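Local atomic coordinates of TAF6 (Antonospora locustae, PDB entry 4ATG), a protein that is probably a subunit of the general transcription factor TFIID, whose HEAT-repeat C-terminal domain is involved in Taf6-Taf9 complex formation. Residues S18-D23 and S50-K55; K58-L63 and D104-M109; V79-Y84 and D119-S124; K137-D142 and Y151-C156; T167-H172 and N187-V192. All coordinates share one frame; numbering follows the deposited sequence.

The five contacts lie in an all-helical HEAT-repeat chain and, taken in the order 1 to 5, run broadly from its N-terminal to its C-terminal end. Contacts 1 and 2 touch, their centres 12 Å apart, through the consecutive helices 42-55 and 60-75. Contact 2 shares helix 104-121 with contact 3, but the two sit toward opposite ends of that helix, with centres 24 Å apart, and their segments alternate along the chain. Contact 4 touches contact 2 through Lys108 and Tyr151, and adjoins contact 5, 10 Å away centre to centre. The centres of contacts 1 and 5 are 34 Å apart, on opposite sides of the chain's centre, which marks the contacts as spread along the helical array.

Contact 1: residues S18-D23 and S50-K55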
# COMPACT_ATOMS: atom_id res chain seq x y z
N SER A 18 20.78 0.37 0.07
CA SER A 18 21.59 1.50 0.51
C SER A 18 21.22 2.80 -0.23
O SER A 18 21.54 3.88 0.26
CB SER A 18 23.08 1.23 0.29
OG SER A 18 23.42 1.44 -1.08
N MET A 19 20.59 2.68 -1.41
CA MET A 19 20.17 3.82 -2.24
C MET A 19 18.81 4.41 -1.82
O MET A 19 18.51 5.52 -2.18
CB MET A 19 20.14 3.42 -3.74
CG MET A 19 21.57 3.13 -4.31
SD MET A 19 21.54 2.08 -5.79
CE MET A 19 21.12 3.28 -7.01
N ILE A 20 17.99 3.67 -1.04
CA ILE A 20 16.66 4.15 -0.62
C ILE A 20 16.76 5.50 0.09
O ILE A 20 16.05 6.44 -0.27
CB ILE A 20 15.90 3.08 0.22
CG1 ILE A 20 15.64 1.81 -0.60
CG2 ILE A 20 14.59 3.66 0.87
CD1 ILE A 20 15.06 0.60 0.21
N LYS A 21 17.68 5.61 1.07
CA LYS A 21 17.88 6.84 1.83
C LYS A 21 19.08 7.58 1.27
O LYS A 21 20.10 7.70 1.94
CB LYS A 21 18.06 6.54 3.33
CG LYS A 21 16.83 5.96 4.02
CD LYS A 21 17.04 5.92 5.52
CE LYS A 21 16.12 4.94 6.19
NZ LYS A 21 16.24 5.01 7.68
N SER A 22 18.98 8.06 0.03
CA SER A 22 20.09 8.76 -0.62
C SER A 22 19.53 9.55 -1.79
O SER A 22 18.39 9.35 -2.18
CB SER A 22 21.12 7.75 -1.14
OG SER A 22 20.63 7.10 -2.30
N ASP A 23 20.39 10.35 -2.44
CA ASP A 23 20.05 11.11 -3.65
C ASP A 23 19.85 10.18 -4.86
O ASP A 23 19.47 10.65 -5.92
CB ASP A 23 21.19 12.10 -3.94
CG ASP A 23 22.52 11.37 -4.07
OD1 ASP A 23 23.02 10.87 -3.04
OD2 ASP A 23 22.96 11.15 -5.22
N SER A 50 9.12 -4.04 3.76
CA SER A 50 8.05 -4.11 4.78
C SER A 50 8.58 -3.71 6.14
O SER A 50 7.93 -2.95 6.86
CB SER A 50 7.47 -5.51 4.87
OG SER A 50 6.77 -5.83 3.68
N GLU A 51 9.79 -4.21 6.50
CA GLU A 51 10.42 -3.90 7.79
C GLU A 51 10.82 -2.43 7.87
O GLU A 51 10.65 -1.79 8.91
CB GLU A 51 11.66 -4.79 8.04
CG GLU A 51 11.31 -6.21 8.46
CD GLU A 51 12.44 -7.22 8.49
OE1 GLU A 51 13.55 -6.91 7.99
OE2 GLU A 51 12.20 -8.35 8.98
N LEU A 52 11.31 -1.87 6.77
CA LEU A 52 11.71 -0.46 6.73
C LEU A 52 10.49 0.44 6.91
O LEU A 52 10.58 1.41 7.66
CB LEU A 52 12.46 -0.17 5.41
CG LEU A 52 13.03 1.25 5.22
CD1 LEU A 52 14.01 1.64 6.34
CD2 LEU A 52 13.69 1.38 3.84
N ILE A 53 9.33 0.11 6.28
CA ILE A 53 8.10 0.91 6.45
C ILE A 53 7.72 0.97 7.93
O ILE A 53 7.40 2.05 8.43
CB ILE A 53 6.96 0.33 5.57
CG1 ILE A 53 7.11 0.82 4.10
CG2 ILE A 53 5.56 0.66 6.14
CD1 ILE A 53 6.42 -0.12 3.08
N LEU A 54 7.79 -0.17 8.66
CA LEU A 54 7.44 -0.21 10.10
C LEU A 54 8.33 0.68 10.94
O LEU A 54 7.91 1.17 11.99
CB LEU A 54 7.44 -1.66 10.64
CG LEU A 54 6.47 -2.66 9.96
CD1 LEU A 54 6.57 -4.03 10.62
CD2 LEU A 54 5.01 -2.16 10.00
N LYS A 55 9.56 0.92 10.47
CA LYS A 55 10.55 1.74 11.16
C LYS A 55 10.53 3.20 10.71
O LYS A 55 11.19 4.04 11.33
CB LYS A 55 11.96 1.17 10.88
CG LYS A 55 12.30 -0.05 11.72
CD LYS A 55 13.53 -0.76 11.19
CE LYS A 55 13.88 -1.98 12.00
NZ LYS A 55 14.86 -2.85 11.29
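Ile20, at the end of helix 7-20, faces Leu52 of helix 42-55 with their CA atoms 10.0 Å apart, so the backbones stay well separated and long side chains make the contact. Leu52 carries its side of it alone and divides its two methyl groups between two partners. Its CD2 meets Ile20 tip to tip, lying 3.9 Å from Ile20 CG2 and 4.0 Å from Ile20 CD1. The other branch, Leu52 CD1, is 3.9 Å from CE of Lys21, and these two side chains run alongside one another head to tail. With CG of Leu52 anti to its backbone N (chi1 -177°), the fork is carried across toward helix 7-20. Lys21 is extended beyond CG, which lets its CE rest against one leucine methyl while NZ continues to a long, weak ion pair with Glu59. Where the helix gives way to the turn, Ser22 OG donates to Met19 O at 2.6 Å. Helix 60-75 also packs on Ile20, through Thr65 and Leu69. The chemistry is apolar on the buried side; at the exposed edge, Lys21 offers a methylene to the leucine while its ammonium group reaches on toward Glu59.

Contact 2: residues K58-L63 and D104-M109; sequences KEAEVL and DDVRKM
Ala60 and Leu63, one turn apart on helix 60-75, both pack against Val106 of helix 104-121. The side-chain interactions across the contact are apolar, and the two methyl groups of the valine share them. Val106 CG1 lies 3.8 Å from both CB and CD1 of Leu63, the two side chains lying roughly perpendicular. Val106 CG2 goes to the alanine, 4.0 Å from Ala60 CB and in van der Waals contact with Ala60 O at 3.8 Å, so the second branch touches the backbone as well as the side chain. The valine torsion accounts for this division: CG1 is anti to the backbone N (chi1 169°) and CG2 lies beside that N, which turns one methyl to each partner. The small alanine allows a close approach, with the CA atoms of Ala60 and Val106 only 6.6 Å apart.

Backbone hydrogen bonds hold each segment in shape. Glu59 occupies the N-cap position of helix 60-75, and its O accepts from Leu63 N at 3.0 Å; in the partner helix, Met109 N bonds to Asp105 O at 2.9 Å.

Polar side chains find their partners elsewhere in the chain. Asp104 forms a salt bridge with Lys184, and the buried Arg107 is hydrogen-bonded to the carbonyl oxygens of Val96, Gly98 and Ile101. Helix 42-55 backs Leu63 through Ile53, while helix 147-160 flanks the far side of helix 104-121 through Tyr151 and Tyr155.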
# COMPACT_ATOMS: atom_id res chain seq x y z
N LYS A 58 7.46 8.12 10.49
CA LYS A 58 7.68 9.57 10.58
C LYS A 58 8.60 10.11 9.48
O LYS A 58 8.97 11.29 9.52
CB LYS A 58 8.19 9.96 11.98
CG LYS A 58 7.31 9.50 13.15
CD LYS A 58 5.94 10.18 13.18
CE LYS A 58 5.09 9.66 14.30
NZ LYS A 58 3.74 10.29 14.29
N GLU A 59 8.96 9.27 8.50
CA GLU A 59 9.80 9.67 7.37
C GLU A 59 8.98 9.51 6.10
O GLU A 59 9.05 8.47 5.46
CB GLU A 59 11.10 8.85 7.31
CG GLU A 59 12.03 9.14 8.48
CD GLU A 59 13.30 8.34 8.49
OE1 GLU A 59 14.28 8.74 7.82
OE2 GLU A 59 13.33 7.29 9.18
N ALA A 60 8.15 10.53 5.79
CA ALA A 60 7.23 10.54 4.64
C ALA A 60 7.93 10.23 3.33
O ALA A 60 7.42 9.43 2.55
CB ALA A 60 6.51 11.88 4.55
N GLU A 61 9.12 10.83 3.10
CA GLU A 61 9.86 10.59 1.87
C GLU A 61 10.35 9.14 1.75
O GLU A 61 10.28 8.57 0.67
CB GLU A 61 10.97 11.64 1.65
CG GLU A 61 10.40 13.05 1.47
CD GLU A 61 9.32 13.18 0.39
OE1 GLU A 61 9.59 12.81 -0.77
OE2 GLU A 61 8.19 13.62 0.73
N VAL A 62 10.75 8.52 2.88
CA VAL A 62 11.17 7.09 2.86
C VAL A 62 9.96 6.23 2.56
O VAL A 62 10.04 5.35 1.70
CB VAL A 62 11.91 6.66 4.16
CG1 VAL A 62 12.23 5.16 4.16
CG2 VAL A 62 13.19 7.47 4.35
N LEU A 63 8.80 6.54 3.17
CA LEU A 63 7.57 5.75 2.92
C LEU A 63 7.17 5.83 1.46
O LEU A 63 6.81 4.81 0.86
CB LEU A 63 6.41 6.24 3.81
CG LEU A 63 6.55 6.00 5.33
CD1 LEU A 63 5.39 6.59 6.05
CD2 LEU A 63 6.63 4.54 5.67
N ASP A 104 -0.93 12.78 4.73
CA ASP A 104 -2.08 12.27 3.96
C ASP A 104 -1.66 11.78 2.57
O ASP A 104 -2.29 10.87 2.04
CB ASP A 104 -3.17 13.34 3.80
CG ASP A 104 -4.02 13.57 5.03
OD1 ASP A 104 -3.97 12.72 5.96
OD2 ASP A 104 -4.77 14.55 5.05
N ASP A 105 -0.63 12.41 1.98
CA ASP A 105 -0.12 12.03 0.66
C ASP A 105 0.44 10.61 0.65
O ASP A 105 0.36 9.92 -0.37
CB ASP A 105 0.96 13.02 0.20
CG ASP A 105 0.42 14.37 -0.23
OD1 ASP A 105 -0.81 14.47 -0.47
OD2 ASP A 105 1.23 15.31 -0.38
N VAL A 106 1.01 10.16 1.77
CA VAL A 106 1.53 8.79 1.89
C VAL A 106 0.36 7.81 1.83
O VAL A 106 0.41 6.83 1.10
CB VAL A 106 2.36 8.58 3.19
CG1 VAL A 106 2.68 7.10 3.43
CG2 VAL A 106 3.64 9.41 3.15
N ARG A 107 -0.69 8.09 2.59
CA ARG A 107 -1.87 7.25 2.66
C ARG A 107 -2.52 7.11 1.29
O ARG A 107 -2.86 6.01 0.88
CB ARG A 107 -2.89 7.82 3.65
CG ARG A 107 -2.35 7.92 5.07
CD ARG A 107 -3.41 8.49 6.00
NE ARG A 107 -2.88 8.71 7.34
CZ ARG A 107 -2.77 7.77 8.27
NH1 ARG A 107 -3.16 6.53 8.03
NH2 ARG A 107 -2.25 8.05 9.45
N LYS A 108 -2.68 8.23 0.59
CA LYS A 108 -3.29 8.24 -0.73
C LYS A 108 -2.42 7.53 -1.75
O LYS A 108 -2.96 6.80 -2.60
CB LYS A 108 -3.56 9.67 -1.19
CG LYS A 108 -4.66 10.35 -0.38
CD LYS A 108 -4.77 11.80 -0.82
CE LYS A 108 -5.96 12.45 -0.20
NZ LYS A 108 -5.87 13.93 -0.29
N MET A 109 -1.08 7.76 -1.71
CA MET A 109 -0.15 7.14 -2.66
C MET A 109 -0.21 5.62 -2.52
O MET A 109 -0.28 4.92 -3.52
CB MET A 109 1.28 7.62 -2.41
CG MET A 109 2.27 7.04 -3.37
SD MET A 109 3.96 7.40 -2.86
CE MET A 109 4.85 6.68 -4.19

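Contact 3: residues V79-Y84 and D119-S124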
# COMPACT_ATOMS: atom_id res chain seq x y z
N VAL A 79 9.89 -9.86 -13.70
CA VAL A 79 9.60 -10.38 -12.37
C VAL A 79 8.22 -11.07 -12.46
O VAL A 79 7.38 -10.64 -13.25
CB VAL A 79 9.58 -9.19 -11.36
CG1 VAL A 79 8.77 -9.48 -10.10
CG2 VAL A 79 11.02 -8.73 -11.00
N PHE A 80 8.00 -12.10 -11.64
CA PHE A 80 6.70 -12.78 -11.51
C PHE A 80 6.24 -12.46 -10.11
O PHE A 80 6.71 -13.07 -9.15
CB PHE A 80 6.84 -14.29 -11.72
CG PHE A 80 5.53 -15.02 -11.60
CD1 PHE A 80 4.44 -14.66 -12.37
CD2 PHE A 80 5.38 -16.09 -10.72
CE1 PHE A 80 3.22 -15.35 -12.27
CE2 PHE A 80 4.18 -16.80 -10.64
CZ PHE A 80 3.09 -16.41 -11.39
N ILE A 81 5.40 -11.45 -9.99
CA ILE A 81 4.98 -10.91 -8.69
C ILE A 81 3.86 -11.64 -7.99
O ILE A 81 3.72 -11.52 -6.77
CB ILE A 81 4.70 -9.38 -8.83
CG1 ILE A 81 4.92 -8.61 -7.49
CG2 ILE A 81 3.28 -9.09 -9.40
CD1 ILE A 81 6.42 -8.63 -6.95
N ASP A 82 3.01 -12.33 -8.75
CA ASP A 82 1.83 -13.01 -8.18
C ASP A 82 2.04 -13.74 -6.84
O ASP A 82 1.21 -13.53 -5.97
CB ASP A 82 1.15 -13.95 -9.18
CG ASP A 82 0.80 -13.31 -10.52
OD1 ASP A 82 1.61 -12.49 -11.02
OD2 ASP A 82 -0.22 -13.73 -11.13
N PRO A 83 3.11 -14.55 -6.64
CA PRO A 83 3.28 -15.24 -5.34
C PRO A 83 3.54 -14.34 -4.14
O PRO A 83 3.51 -14.83 -3.01
CB PRO A 83 4.51 -16.15 -5.56
CG PRO A 83 4.71 -16.21 -7.03
CD PRO A 83 4.24 -14.88 -7.54
N TYR A 84 3.80 -13.06 -4.38
CA TYR A 84 4.17 -12.11 -3.34
C TYR A 84 3.14 -11.05 -3.06
O TYR A 84 3.32 -10.26 -2.13
CB TYR A 84 5.54 -11.47 -3.68
CG TYR A 84 6.60 -12.52 -3.90
CD1 TYR A 84 7.13 -13.25 -2.84
CD2 TYR A 84 7.01 -12.86 -5.19
CE1 TYR A 84 8.07 -14.26 -3.04
CE2 TYR A 84 7.96 -13.86 -5.40
CZ TYR A 84 8.47 -14.57 -4.33
OH TYR A 84 9.35 -15.60 -4.54
N ASP A 119 -7.55 -3.81 -9.02
CA ASP A 119 -8.02 -3.82 -10.41
C ASP A 119 -7.35 -4.89 -11.27
O ASP A 119 -8.01 -5.48 -12.13
CB ASP A 119 -7.78 -2.45 -11.05
CG ASP A 119 -8.73 -1.35 -10.56
OD1 ASP A 119 -9.77 -1.68 -9.99
OD2 ASP A 119 -8.46 -0.17 -10.85
N THR A 120 -6.06 -5.13 -11.06
CA THR A 120 -5.31 -6.06 -11.90
C THR A 120 -5.55 -7.53 -11.54
O THR A 120 -5.56 -8.39 -12.43
CB THR A 120 -3.81 -5.70 -11.85
OG1 THR A 120 -3.67 -4.33 -12.25
CG2 THR A 120 -2.92 -6.58 -12.76
N TYR A 121 -5.61 -7.82 -10.24
CA TYR A 121 -5.62 -9.20 -9.72
C TYR A 121 -6.84 -9.74 -9.02
O TYR A 121 -6.86 -10.96 -8.77
CB TYR A 121 -4.40 -9.36 -8.78
CG TYR A 121 -3.08 -9.13 -9.49
CD1 TYR A 121 -2.55 -10.09 -10.35
CD2 TYR A 121 -2.37 -7.94 -9.31
CE1 TYR A 121 -1.34 -9.88 -10.99
CE2 TYR A 121 -1.15 -7.73 -9.96
CZ TYR A 121 -0.65 -8.69 -10.81
OH TYR A 121 0.55 -8.49 -11.47
N SER A 122 -7.84 -8.90 -8.66
CA SER A 122 -9.00 -9.42 -7.91
C SER A 122 -9.78 -10.49 -8.66
O SER A 122 -10.36 -11.37 -8.01
CB SER A 122 -9.92 -8.29 -7.45
OG SER A 122 -10.51 -7.62 -8.55
N ARG A 123 -9.80 -10.44 -10.01
CA ARG A 123 -10.56 -11.49 -10.76
C ARG A 123 -9.76 -12.79 -10.91
O ARG A 123 -10.33 -13.84 -11.20
CB ARG A 123 -11.03 -10.99 -12.14
CG ARG A 123 -12.07 -9.87 -12.06
CD ARG A 123 -12.63 -9.53 -13.43
NE ARG A 123 -13.45 -8.33 -13.39
CZ ARG A 123 -13.03 -7.11 -13.71
NH1 ARG A 123 -11.77 -6.92 -14.10
NH2 ARG A 123 -13.85 -6.07 -13.65
N SER A 124 -8.44 -12.71 -10.72
CA SER A 124 -7.56 -13.88 -10.82
C SER A 124 -7.45 -14.61 -9.50
O SER A 124 -7.44 -15.83 -9.50
CB SER A 124 -6.15 -13.47 -11.25
OG SER A 124 -6.18 -12.65 -12.40
O HOH W 1 1.58 -10.60 -12.77
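Tyr121, on helix 104-121 near its C-terminal end, reaches Ile81 and Asp82 in the loop between helices 60-75 and 85-97. In the closer-packed part a methyl, Ile81 CG2, presses on the phenol end, 3.5 Å from Tyr121 OH and 4.2 Å from Tyr121 CZ, approaching the ring obliquely while the isoleucine side chain as a whole stands nearly square to that of the tyrosine. With chi1 of Ile81 at -153°, CG2 lies between the backbone N and the carbonyl carbon, and from there it meets the tyrosine. Ile81 also packs on Ile88 of helix 85-97. The side chain of Tyr121 also touches Leu85 and Leu128, and Thr120 CG2 sits over one face of the ring near its rim.

The other half is looser and hydrated. The Asp82 carboxylate stands 78° from the plane of the Tyr121 ring, and its OD1 comes no nearer to Tyr121 CE1 than 3.9 Å. A water spans the polar ends: it donates to Asp82 OD1 at 2.6 Å and is hydrogen-bonded to Tyr121 OH at 2.7 Å, lying at the edge of the ring and in its plane. Asp82 OD2 is bonded to Tyr125 OH, so each carboxylate oxygen has a polar partner. The carboxylate thus links to two tyrosine hydroxyls, one directly and one through water, which probably fixes its rotation and would favour its charged form.

Contact 4: residues K137-D142 and Y151-C156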
# COMPACT_ATOMS: atom_id res chain seq x y z
N LYS A 137 -12.98 -1.50 5.46
CA LYS A 137 -14.27 -1.21 6.08
C LYS A 137 -14.12 -1.31 7.61
O LYS A 137 -14.71 -0.50 8.33
CB LYS A 137 -15.35 -2.19 5.59
CG LYS A 137 -16.76 -1.84 6.05
CD LYS A 137 -17.62 -3.07 6.36
CE LYS A 137 -17.46 -3.55 7.79
NZ LYS A 137 -18.46 -4.60 8.13
N GLY A 138 -13.30 -2.26 8.07
CA GLY A 138 -13.03 -2.45 9.50
C GLY A 138 -12.44 -1.23 10.18
O GLY A 138 -12.92 -0.83 11.24
N VAL A 139 -11.41 -0.62 9.55
CA VAL A 139 -10.68 0.56 10.03
C VAL A 139 -11.57 1.79 9.96
O VAL A 139 -11.67 2.52 10.95
CB VAL A 139 -9.33 0.74 9.28
CG1 VAL A 139 -8.66 2.07 9.65
CG2 VAL A 139 -8.39 -0.44 9.55
N TRP A 140 -12.25 2.00 8.81
CA TRP A 140 -13.17 3.14 8.63
C TRP A 140 -14.26 3.15 9.72
O TRP A 140 -14.49 4.19 10.35
CB TRP A 140 -13.79 3.10 7.21
CG TRP A 140 -14.86 4.12 6.98
CD1 TRP A 140 -14.89 5.41 7.44
CD2 TRP A 140 -16.08 3.94 6.23
NE1 TRP A 140 -16.05 6.03 7.04
CE2 TRP A 140 -16.80 5.15 6.31
CE3 TRP A 140 -16.64 2.86 5.52
CZ2 TRP A 140 -18.05 5.32 5.70
CZ3 TRP A 140 -17.88 3.02 4.92
CH2 TRP A 140 -18.57 4.24 5.00
N MET A 141 -14.88 1.99 9.97
CA MET A 141 -15.98 1.84 10.92
C MET A 141 -15.59 1.60 12.39
O MET A 141 -16.48 1.43 13.21
CB MET A 141 -16.98 0.80 10.41
CG MET A 141 -17.65 1.16 9.08
SD MET A 141 -18.48 2.76 9.05
CE MET A 141 -19.86 2.44 10.19
N ASP A 142 -14.30 1.63 12.72
CA ASP A 142 -13.83 1.40 14.09
C ASP A 142 -13.79 2.71 14.89
O ASP A 142 -12.93 3.54 14.61
CB ASP A 142 -12.44 0.73 14.07
CG ASP A 142 -11.88 0.33 15.43
OD1 ASP A 142 -12.47 0.75 16.46
OD2 ASP A 142 -10.85 -0.39 15.47
N TYR A 151 -9.74 8.04 7.57
CA TYR A 151 -9.68 8.82 6.32
C TYR A 151 -8.94 8.02 5.25
O TYR A 151 -9.38 7.97 4.11
CB TYR A 151 -8.99 10.17 6.55
CG TYR A 151 -8.78 10.97 5.29
CD1 TYR A 151 -9.81 11.73 4.74
CD2 TYR A 151 -7.55 10.97 4.65
CE1 TYR A 151 -9.62 12.46 3.57
CE2 TYR A 151 -7.36 11.68 3.46
CZ TYR A 151 -8.40 12.43 2.94
OH TYR A 151 -8.21 13.18 1.80
N GLY A 152 -7.78 7.45 5.61
CA GLY A 152 -7.01 6.64 4.66
C GLY A 152 -7.86 5.47 4.19
O GLY A 152 -7.97 5.23 2.98
N ALA A 153 -8.48 4.76 5.14
CA ALA A 153 -9.33 3.59 4.84
C ALA A 153 -10.48 3.96 3.90
O ALA A 153 -10.67 3.29 2.89
CB ALA A 153 -9.87 2.99 6.12
N LEU A 154 -11.20 5.07 4.19
CA LEU A 154 -12.30 5.53 3.33
C LEU A 154 -11.79 5.98 1.95
O LEU A 154 -12.42 5.65 0.94
CB LEU A 154 -13.10 6.67 3.99
CG LEU A 154 -14.32 7.16 3.18
CD1 LEU A 154 -15.30 6.00 2.85
CD2 LEU A 154 -15.03 8.29 3.90
N TYR A 155 -10.68 6.73 1.90
CA TYR A 155 -10.10 7.18 0.63
C TYR A 155 -9.83 5.98 -0.26
O TYR A 155 -10.21 6.00 -1.42
CB TYR A 155 -8.81 7.98 0.83
CG TYR A 155 -8.25 8.47 -0.49
CD1 TYR A 155 -8.77 9.60 -1.10
CD2 TYR A 155 -7.26 7.75 -1.16
CE1 TYR A 155 -8.31 10.02 -2.35
CE2 TYR A 155 -6.80 8.17 -2.41
CZ TYR A 155 -7.32 9.31 -3.00
OH TYR A 155 -6.87 9.75 -4.21
N CYS A 156 -9.19 4.93 0.30
CA CYS A 156 -8.88 3.73 -0.47
C CYS A 156 -10.15 3.05 -1.00
O CYS A 156 -10.22 2.79 -2.19
CB CYS A 156 -8.02 2.75 0.33
SG CYS A 156 -7.34 1.41 -0.67
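Trp140 and Leu154 each hold CG anti to the backbone N (chi1 173° and -177°), and these torsions bring the leucine fork over the indole. Leu154 CD1 makes a CH-pi contact, 3.9 Å from the centroid of the six-membered ring of Trp140 and 13° off the ring normal. Leu154 CD2 lies nearer the pyrrole side, 4.0 Å from Trp140 NE1. On the opposite face, Met141 SD sits over the ring centre, so the indole is sandwiched between a methyl and a sulfur. Helices 128-140 and 147-160, joined by a short link, are consecutive and run in roughly opposite directions, tilted to each other, as in HEAT-repeat arrays. Ala153 lets them come close: its CA is 5.4 Å from that of Trp140, and its CB rests against both Trp140 N (3.7 Å) and Val139 CG1 (3.8 Å). Ile97 of helix 85-97 packs on both Val139 and Ala153, while Tyr176 of helix 162-179 stacks with the indole.

Contact 5: residues T167-H172 and N187-V192; sequences TVIREH and NLLDNV
Helices 162-179 and 183-194, the last two helices of the chain, at the C-terminal end of this helical array, pack together through Ile169, which meets Leu189 and Val192. Ile169 CG2 is 3.5 Å from Leu189 CD1, a close methyl contact between side chains that pass flank to flank, pointing opposite ways. The longer branch goes elsewhere: with CG1 beside the backbone N (chi1 -57°), Ile169 CD1 reaches to 4.2 Å from Val192 CG1, the isoleucine lying across the valine side chain. One isoleucine thus bridges residues a turn apart on the partner helix. A wider pi-type turn at 167-169 precedes His172, whose ND1 donates to Val168 O at 2.9 Å. That bond lies in the carbonyl plane, on a lone pair, and nearly in the imidazole plane, which should restrain rotation of the ring. Leu154 and Leu157 of helix 147-160 also pack on Ile169, and Trp140 on Leu189, consistent with the layered helix packing of HEAT-repeat solenoids.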
# COMPACT_ATOMS: atom_id res chain seq x y z
N THR A 167 -21.87 -0.44 -2.64
CA THR A 167 -22.14 -1.45 -1.64
C THR A 167 -21.62 -0.94 -0.29
O THR A 167 -22.39 -0.31 0.43
CB THR A 167 -21.74 -2.86 -2.09
OG1 THR A 167 -20.36 -2.89 -2.45
CG2 THR A 167 -22.59 -3.37 -3.25
N VAL A 168 -20.32 -1.04 -0.05
CA VAL A 168 -19.59 -0.68 1.17
C VAL A 168 -19.83 0.75 1.72
O VAL A 168 -20.25 0.90 2.86
CB VAL A 168 -18.07 -1.03 1.09
CG1 VAL A 168 -17.38 -0.88 2.44
CG2 VAL A 168 -17.84 -2.45 0.54
N ILE A 169 -19.52 1.78 0.94
CA ILE A 169 -19.63 3.16 1.42
C ILE A 169 -21.07 3.62 1.67
O ILE A 169 -21.40 4.04 2.79
CB ILE A 169 -18.80 4.12 0.54
CG1 ILE A 169 -17.32 3.64 0.51
CG2 ILE A 169 -18.91 5.55 1.04
CD1 ILE A 169 -16.46 4.43 -0.43
N ARG A 170 -21.92 3.52 0.63
CA ARG A 170 -23.34 3.90 0.70
C ARG A 170 -24.09 3.19 1.85
O ARG A 170 -24.84 3.84 2.57
CB ARG A 170 -24.03 3.66 -0.66
CG ARG A 170 -25.29 4.50 -0.87
CD ARG A 170 -25.78 4.51 -2.32
NE ARG A 170 -24.83 5.12 -3.26
CZ ARG A 170 -24.65 6.43 -3.42
NH1 ARG A 170 -25.35 7.29 -2.70
NH2 ARG A 170 -23.77 6.88 -4.30
N GLU A 171 -23.84 1.89 2.04
CA GLU A 171 -24.46 1.07 3.09
C GLU A 171 -24.12 1.49 4.52
O GLU A 171 -24.95 1.32 5.40
CB GLU A 171 -24.08 -0.41 2.91
CG GLU A 171 -25.11 -1.23 2.16
CD GLU A 171 -26.18 -1.83 3.05
OE1 GLU A 171 -25.91 -2.86 3.70
OE2 GLU A 171 -27.30 -1.25 3.10
N HIS A 172 -22.89 2.00 4.75
CA HIS A 172 -22.43 2.35 6.10
C HIS A 172 -22.30 3.84 6.41
O HIS A 172 -21.96 4.18 7.54
CB HIS A 172 -21.10 1.64 6.38
CG HIS A 172 -21.18 0.14 6.40
ND1 HIS A 172 -20.76 -0.62 5.32
CD2 HIS A 172 -21.61 -0.69 7.38
CE1 HIS A 172 -20.94 -1.88 5.68
NE2 HIS A 172 -21.44 -1.97 6.91
N ASN A 187 -16.25 14.89 5.60
CA ASN A 187 -16.01 15.77 4.43
C ASN A 187 -15.71 14.94 3.20
O ASN A 187 -16.25 15.21 2.13
CB ASN A 187 -14.88 16.77 4.69
CG ASN A 187 -15.28 17.98 5.50
OD1 ASN A 187 -16.46 18.31 5.66
ND2 ASN A 187 -14.29 18.70 6.01
N LEU A 188 -14.88 13.90 3.35
CA LEU A 188 -14.54 13.00 2.25
C LEU A 188 -15.79 12.22 1.83
O LEU A 188 -16.09 12.11 0.64
CB LEU A 188 -13.43 12.00 2.68
CG LEU A 188 -13.06 10.90 1.67
CD1 LEU A 188 -12.57 11.48 0.31
CD2 LEU A 188 -12.00 9.95 2.25
N LEU A 189 -16.51 11.68 2.80
CA LEU A 189 -17.72 10.90 2.62
C LEU A 189 -18.75 11.69 1.80
O LEU A 189 -19.25 11.16 0.81
CB LEU A 189 -18.27 10.49 4.00
CG LEU A 189 -19.45 9.51 4.07
CD1 LEU A 189 -19.16 8.24 3.28
CD2 LEU A 189 -19.73 9.12 5.53
N ASP A 190 -19.01 12.97 2.17
CA ASP A 190 -19.95 13.84 1.45
C ASP A 190 -19.52 14.04 -0.02
O ASP A 190 -20.38 13.99 -0.90
CB ASP A 190 -20.12 15.18 2.18
CG ASP A 190 -20.98 15.15 3.44
OD1 ASP A 190 -21.73 14.17 3.64
OD2 ASP A 190 -20.93 16.14 4.21
N ASN A 191 -18.20 14.20 -0.28
CA ASN A 191 -17.67 14.36 -1.64
C ASN A 191 -17.83 13.07 -2.46
O ASN A 191 -18.23 13.13 -3.62
CB ASN A 191 -16.19 14.79 -1.60
CG ASN A 191 -15.96 16.17 -1.03
OD1 ASN A 191 -16.86 17.01 -1.00
ND2 ASN A 191 -14.75 16.45 -0.57
N VAL A 192 -17.55 11.91 -1.85
CA VAL A 192 -17.65 10.61 -2.53
C VAL A 192 -19.09 10.29 -2.94
O VAL A 192 -19.33 9.86 -4.06
CB VAL A 192 -17.05 9.48 -1.64
CG1 VAL A 192 -17.35 8.08 -2.20
CG2 VAL A 192 -15.54 9.69 -1.48